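Local coordinates for protein AbiQ (PDB 4GLK) that acts as the toxin of a type III toxin-antitoxin system, an endoribonuclease neutralized by its cognate RNA antitoxin AntiQ, at residues A[67-72]-A[145-150]; A[89-94]-A[151-156]. The protein carries 1 engineered substitution. One frame throughout, in Å; residues are numbered along the deposited sequence.

How the contacts relate
Two consecutive parts of the C-terminal region, helix 146-151 and the linker that leads into helix 155-166, are fastened beside neighbouring strands of the same antiparallel sheet, one through the loop that leads into its strand. Contact 1 lies nearer the surface and joins the helix to the loop before edge strand 71-76; its chemistry is a charged group on an aromatic face, helped by water. Contact 2 is buried, against the end of strand 79-94, and relies on a direct backbone hydrogen bond, aromatic rings and sulfur. The two meet where Thr72 OG1 and His89 NE2 form a probable hydrogen bond, 2.6 Å apart, while Arg67 packs on Phe151 and Ile70 on His90.

Contact 1 of 2, residues A[67-72]-A[145-150]; sequences RSRIVT and DGYYLK
A cation-pi stack between Arg69 and Tyr147 joins the loop before edge strand 71-76 to the first turn of helix 146-151, a worked example of how an exposed arginine can be held flat on a helix. The guanidinium lies over one face of the phenol ring, centres 3.6 Å apart and planes only 5° from parallel, with Arg69 NH2 3.5 Å from Tyr147 CE1. The arginine chain bends at its third torsion (chi3 -80°), turning the guanidinium onto the ring. Water 1 helps set its rotation: at the edge of the group and in its plane, it accepts from Arg69 NE at 2.9 Å and from Arg69 N, and it has a longer bond with Tyr147 OH.

Tyr147 carries its ring antiperiplanar to the backbone N (chi1 179°), which sends the hydroxyl across to the loop, where OH lies 3.2 Å from Arg67 CB. Tyr148 serves the same arginine differently. Its ring stands nearly perpendicular to the guanidinium, and its OH abuts the aliphatic part of the chain, 3.2 Å from Arg69 CG. Water 2 donates to Arg69 O at 2.8 Å and bonds Tyr148 OH as well. Ile70 CD1 touches both tyrosines, Tyr147 CE2 at 3.8 Å and, more closely, Tyr148 CD2 at 3.4 Å.

Tyr148 also rests on Val135 and Lys139 of helix 126-143. The loop itself is tightened by Arg67 O, which accepts from both Ile70 N and Val71 N. Asp145 is the N-cap of the helix, its OD1 taking a weak bond from Tyr147 N. The result is a cation-pi stack at the N-terminal turn of a capped helix, docked beside the edge of the antiparallel sheet of this ToxN/AbiQ family toxin.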
loop_
_atom_site.group_PDB
_atom_site.type_symbol
_atom_site.label_atom_id
_atom_site.label_comp_id
_atom_site.label_asym_id
_atom_site.label_seq_id
_atom_site.Cartn_x
_atom_site.Cartn_y
_atom_site.Cartn_z
ATOM N N ARG A 67 -13.478 -6.427 -5.213
ATOM C CA ARG A 67 -13.138 -5.336 -4.315
ATOM C C ARG A 67 -12.481 -4.126 -5.016
ATOM O O ARG A 67 -11.597 -3.476 -4.461
ATOM C CB ARG A 67 -12.448 -5.819 -3.028
ATOM C CG ARG A 67 -11.249 -6.739 -3.198
ATOM C CD ARG A 67 -10.859 -7.399 -1.880
ATOM N NE ARG A 67 -11.894 -8.293 -1.353
ATOM C CZ ARG A 67 -11.723 -9.101 -0.309
ATOM N NH1 ARG A 67 -10.559 -9.137 0.329
ATOM N NH2 ARG A 67 -12.712 -9.885 0.101
ATOM N N SER A 68 -12.980 -3.788 -6.217
ATOM C CA SER A 68 -12.494 -2.656 -7.016
ATOM C C SER A 68 -12.579 -1.284 -6.310
ATOM O O SER A 68 -11.881 -0.376 -6.717
ATOM C CB SER A 68 -13.149 -2.627 -8.395
ATOM O OG SER A 68 -14.460 -2.092 -8.342
ATOM N N ARG A 69 -13.396 -1.144 -5.235
ATOM C CA ARG A 69 -13.483 0.098 -4.443
ATOM C C ARG A 69 -12.254 0.308 -3.536
ATOM O O ARG A 69 -12.031 1.410 -3.031
ATOM C CB ARG A 69 -14.703 0.038 -3.518
ATOM C CG ARG A 69 -16.000 0.455 -4.184
ATOM C CD ARG A 69 -17.163 0.276 -3.236
ATOM N NE ARG A 69 -17.587 -1.114 -3.186
ATOM C CZ ARG A 69 -18.649 -1.557 -2.525
ATOM N NH1 ARG A 69 -19.397 -0.704 -1.826
ATOM N NH2 ARG A 69 -18.977 -2.839 -2.552
ATOM N N ILE A 70 -11.482 -0.748 -3.326
ATOM C CA ILE A 70 -10.395 -0.824 -2.356
ATOM C C ILE A 70 -9.068 -1.340 -2.899
ATOM O O ILE A 70 -8.038 -1.136 -2.282
ATOM C CB ILE A 70 -11.018 -1.725 -1.245
ATOM C CG1 ILE A 70 -11.149 -1.024 0.066
ATOM C CG2 ILE A 70 -10.607 -3.185 -1.172
ATOM C CD1 ILE A 70 -12.361 -0.416 0.123
ATOM N N VAL A 71 -9.103 -2.019 -4.031
ATOM C CA VAL A 71 -7.921 -2.603 -4.653
ATOM C C VAL A 71 -7.757 -2.025 -6.054
ATOM O O VAL A 71 -8.742 -1.958 -6.795
ATOM C CB VAL A 71 -8.037 -4.156 -4.709
ATOM C CG1 VAL A 71 -7.050 -4.759 -5.709
ATOM C CG2 VAL A 71 -7.864 -4.783 -3.332
ATOM N N THR A 72 -6.517 -1.598 -6.403
ATOM C CA THR A 72 -6.183 -1.183 -7.760
ATOM C C THR A 72 -5.404 -2.318 -8.416
ATOM O O THR A 72 -4.397 -2.781 -7.878
ATOM C CB THR A 72 -5.402 0.139 -7.824
ATOM O OG1 THR A 72 -6.207 1.150 -7.271
ATOM C CG2 THR A 72 -5.093 0.559 -9.255
ATOM N N ASP A 145 -18.489 4.828 6.282
ATOM C CA ASP A 145 -19.218 3.982 5.308
ATOM C C ASP A 145 -18.919 2.531 5.628
ATOM O O ASP A 145 -17.753 2.157 5.768
ATOM C CB ASP A 145 -18.782 4.298 3.866
ATOM C CG ASP A 145 -19.415 3.455 2.768
ATOM O OD1 ASP A 145 -19.081 2.247 2.670
ATOM O OD2 ASP A 145 -20.156 4.026 1.938
ATOM N N GLY A 146 -19.991 1.749 5.733
ATOM C CA GLY A 146 -19.993 0.333 6.074
ATOM C C GLY A 146 -18.960 -0.532 5.395
ATOM O O GLY A 146 -18.179 -1.193 6.074
ATOM N N TYR A 147 -18.953 -0.536 4.055
ATOM C CA TYR A 147 -18.051 -1.372 3.269
ATOM C C TYR A 147 -16.578 -1.030 3.498
ATOM O O TYR A 147 -15.761 -1.925 3.700
ATOM C CB TYR A 147 -18.431 -1.362 1.769
ATOM C CG TYR A 147 -17.510 -2.200 0.900
ATOM C CD1 TYR A 147 -17.769 -3.544 0.671
ATOM C CD2 TYR A 147 -16.374 -1.643 0.314
ATOM C CE1 TYR A 147 -16.927 -4.317 -0.123
ATOM C CE2 TYR A 147 -15.508 -2.411 -0.457
ATOM C CZ TYR A 147 -15.791 -3.747 -0.680
ATOM O OH TYR A 147 -14.940 -4.498 -1.449
ATOM N N TYR A 148 -16.250 0.258 3.464
ATOM C CA TYR A 148 -14.881 0.729 3.630
ATOM C C TYR A 148 -14.343 0.558 5.049
ATOM O O TYR A 148 -13.197 0.135 5.200
ATOM C CB TYR A 148 -14.754 2.182 3.167
ATOM C CG TYR A 148 -14.943 2.368 1.677
ATOM C CD1 TYR A 148 -16.215 2.444 1.115
ATOM C CD2 TYR A 148 -13.850 2.575 0.843
ATOM C CE1 TYR A 148 -16.393 2.677 -0.249
ATOM C CE2 TYR A 148 -14.012 2.803 -0.522
ATOM C CZ TYR A 148 -15.285 2.849 -1.065
ATOM O OH TYR A 148 -15.430 3.088 -2.407
ATOM N N LEU A 149 -15.150 0.891 6.077
ATOM C CA LEU A 149 -14.771 0.806 7.500
ATOM C C LEU A 149 -14.334 -0.598 7.869
ATOM O O LEU A 149 -13.299 -0.761 8.506
ATOM C CB LEU A 149 -15.969 1.176 8.399
ATOM C CG LEU A 149 -15.869 2.374 9.346
ATOM C CD1 LEU A 149 -17.111 2.439 10.198
ATOM C CD2 LEU A 149 -14.652 2.275 10.280
ATOM N N LYS A 150 -15.137 -1.608 7.466
ATOM C CA LYS A 150 -14.897 -3.020 7.753
ATOM C C LYS A 150 -13.652 -3.632 7.094
ATOM O O LYS A 150 -13.058 -4.555 7.658
ATOM C CB LYS A 150 -16.160 -3.853 7.507
ATOM C CG LYS A 150 -16.491 -4.147 6.047
ATOM C CD LYS A 150 -17.742 -4.995 5.954
ATOM C CE LYS A 150 -17.937 -5.556 4.575
ATOM N NZ LYS A 150 -16.985 -6.661 4.306
HETATM O O HOH W 1 -15.606 -2.996 -4.287
HETATM O O HOH W 2 -12.820 3.790 -4.230
#

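Contact 2 of 2, residues A[89-94]-A[151-156]; sequences HHNMIP and FSCDFK
Met92 and Phe155 meet at about a right angle, the methionine chain extended beyond CG so that its terminal methyl passes over one face of the phenyl ring. Met92 CE lies 4.0 Å from the ring centroid, 18° off the normal, a CH-pi contact, while SD stands obliquely in a Met-aromatic one. On the opposite face sits Cys153 O, and at the edge, in the ring plane, Met92 O is 3.2 Å from Phe155 CE1. The ring is thus bounded on both faces and at its rim.

His90 and Phe151 stand nearly perpendicular: the edge of the phenylalanine points toward the imidazole face in an offset edge-to-face pair, planes at 86° and centroids 6.0 Å apart. The imidazole edge in turn faces Phe151 O, which comes within 3.1 Å of His90 CD2. Phe151 O also accepts from water 3 at 3.0 Å, and the water donates to Asn91 OD1 too.

Between these aromatic groups the backbones join directly. Cys153 N donates to His90 O at 3.0 Å, and Ser152 CA adds a CA-H...O contact to the same oxygen.

Around this buried seam, Met92 packs on Tyr46 of strand 45-52, Ser152 on Ala140 of helix 126-143, and Cys153 on Leu158 of helix 155-166; among these elements the linker between helices 146-151 and 155-166 runs alongside the end of strand 79-94.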
loop_
_atom_site.group_PDB
_atom_site.type_symbol
_atom_site.label_atom_id
_atom_site.label_comp_id
_atom_site.label_asym_id
_atom_site.label_seq_id
_atom_site.Cartn_x
_atom_site.Cartn_y
_atom_site.Cartn_z
ATOM N N HIS A 89 -5.326 -0.500 -1.151
ATOM C CA HIS A 89 -5.611 0.816 -0.528
ATOM C C HIS A 89 -6.157 0.711 0.889
ATOM O O HIS A 89 -5.780 1.511 1.750
ATOM C CB HIS A 89 -6.592 1.635 -1.386
ATOM C CG HIS A 89 -6.094 1.968 -2.752
ATOM N ND1 HIS A 89 -5.478 3.180 -3.019
ATOM C CD2 HIS A 89 -6.148 1.249 -3.892
ATOM C CE1 HIS A 89 -5.177 3.154 -4.309
ATOM N NE2 HIS A 89 -5.565 2.023 -4.875
ATOM N N HIS A 90 -7.039 -0.281 1.131
ATOM C CA HIS A 90 -7.635 -0.546 2.439
ATOM C C HIS A 90 -6.616 -0.926 3.507
ATOM O O HIS A 90 -6.908 -0.793 4.690
ATOM C CB HIS A 90 -8.747 -1.602 2.338
ATOM C CG HIS A 90 -8.307 -2.970 1.910
ATOM N ND1 HIS A 90 -7.829 -3.212 0.635
ATOM C CD2 HIS A 90 -8.391 -4.147 2.573
ATOM C CE1 HIS A 90 -7.615 -4.515 0.569
ATOM N NE2 HIS A 90 -7.941 -5.123 1.706
ATOM N N ASN A 91 -5.420 -1.355 3.100
ATOM C CA ASN A 91 -4.337 -1.729 4.021
ATOM C C ASN A 91 -3.173 -0.737 4.016
ATOM O O ASN A 91 -2.090 -1.047 4.534
ATOM C CB ASN A 91 -3.858 -3.139 3.750
ATOM C CG ASN A 91 -4.887 -4.172 4.100
ATOM O OD1 ASN A 91 -5.701 -4.014 5.024
ATOM N ND2 ASN A 91 -4.923 -5.213 3.313
ATOM N N MET A 92 -3.400 0.460 3.476
ATOM C CA MET A 92 -2.353 1.487 3.484
ATOM C C MET A 92 -2.100 1.954 4.928
ATOM O O MET A 92 -2.978 1.824 5.795
ATOM C CB MET A 92 -2.689 2.656 2.542
ATOM C CG MET A 92 -3.825 3.488 3.026
ATOM S SD MET A 92 -4.167 4.843 1.921
ATOM C CE MET A 92 -5.367 5.726 2.935
ATOM N N ILE A 93 -0.886 2.464 5.187
ATOM C CA ILE A 93 -0.491 2.868 6.526
ATOM C C ILE A 93 0.311 4.149 6.541
ATOM O O ILE A 93 1.102 4.402 5.618
ATOM C CB ILE A 93 0.336 1.711 7.223
ATOM C CG1 ILE A 93 1.544 1.260 6.353
ATOM C CG2 ILE A 93 -0.562 0.515 7.662
ATOM C CD1 ILE A 93 2.622 0.403 7.075
ATOM N N PRO A 94 0.220 4.920 7.652
ATOM C CA PRO A 94 1.108 6.077 7.800
ATOM C C PRO A 94 2.470 5.569 8.301
ATOM O O PRO A 94 2.533 4.724 9.210
ATOM C CB PRO A 94 0.385 6.935 8.843
ATOM C CG PRO A 94 -0.337 5.954 9.696
ATOM C CD PRO A 94 -0.636 4.745 8.849
ATOM N N PHE A 151 -13.288 -3.149 5.895
ATOM C CA PHE A 151 -12.113 -3.634 5.150
ATOM C C PHE A 151 -10.856 -2.864 5.439
ATOM O O PHE A 151 -9.757 -3.385 5.277
ATOM C CB PHE A 151 -12.358 -3.599 3.629
ATOM C CG PHE A 151 -12.954 -4.872 3.081
ATOM C CD1 PHE A 151 -12.243 -6.067 3.121
ATOM C CD2 PHE A 151 -14.240 -4.886 2.552
ATOM C CE1 PHE A 151 -12.802 -7.251 2.630
ATOM C CE2 PHE A 151 -14.792 -6.071 2.043
ATOM C CZ PHE A 151 -14.072 -7.247 2.097
ATOM N N SER A 152 -10.992 -1.626 5.816
ATOM C CA SER A 152 -9.793 -0.837 5.983
ATOM C C SER A 152 -9.253 -0.729 7.366
ATOM O O SER A 152 -9.953 -1.013 8.338
ATOM C CB SER A 152 -9.925 0.523 5.308
ATOM O OG SER A 152 -11.045 1.204 5.840
ATOM N N CYS A 153 -7.961 -0.383 7.440
ATOM C CA CYS A 153 -7.205 -0.133 8.658
ATOM C C CYS A 153 -7.903 1.014 9.359
ATOM O O CYS A 153 -8.504 1.869 8.696
ATOM C CB CYS A 153 -5.770 0.254 8.309
ATOM S SG CYS A 153 -4.728 -1.116 7.730
ATOM N N ASP A 154 -7.802 1.076 10.683
ATOM C CA ASP A 154 -8.364 2.207 11.418
ATOM C C ASP A 154 -7.288 3.295 11.238
ATOM O O ASP A 154 -6.356 3.369 12.035
ATOM C CB ASP A 154 -8.577 1.820 12.893
ATOM C CG ASP A 154 -9.235 2.884 13.755
ATOM O OD1 ASP A 154 -9.280 4.058 13.322
ATOM O OD2 ASP A 154 -9.664 2.548 14.891
ATOM N N PHE A 155 -7.376 4.059 10.117
ATOM C CA PHE A 155 -6.403 5.075 9.711
ATOM C C PHE A 155 -6.024 6.094 10.776
ATOM O O PHE A 155 -4.844 6.381 10.949
ATOM C CB PHE A 155 -6.801 5.744 8.382
ATOM C CG PHE A 155 -6.912 4.799 7.208
ATOM C CD1 PHE A 155 -5.845 3.980 6.849
ATOM C CD2 PHE A 155 -8.068 4.756 6.439
ATOM C CE1 PHE A 155 -5.962 3.083 5.789
ATOM C CE2 PHE A 155 -8.184 3.853 5.374
ATOM C CZ PHE A 155 -7.121 3.036 5.043
ATOM N N LYS A 156 -7.020 6.642 11.481
ATOM C CA LYS A 156 -6.821 7.628 12.544
ATOM C C LYS A 156 -6.084 7.117 13.771
ATOM O O LYS A 156 -5.224 7.823 14.307
ATOM C CB LYS A 156 -8.139 8.300 12.895
ATOM C CG LYS A 156 -8.271 9.671 12.239
ATOM C CD LYS A 156 -8.404 9.694 10.736
ATOM C CE LYS A 156 -8.983 11.012 10.281
ATOM N NZ LYS A 156 -7.942 12.055 10.127
HETATM O O HOH W 3 -8.244 -5.965 5.576
#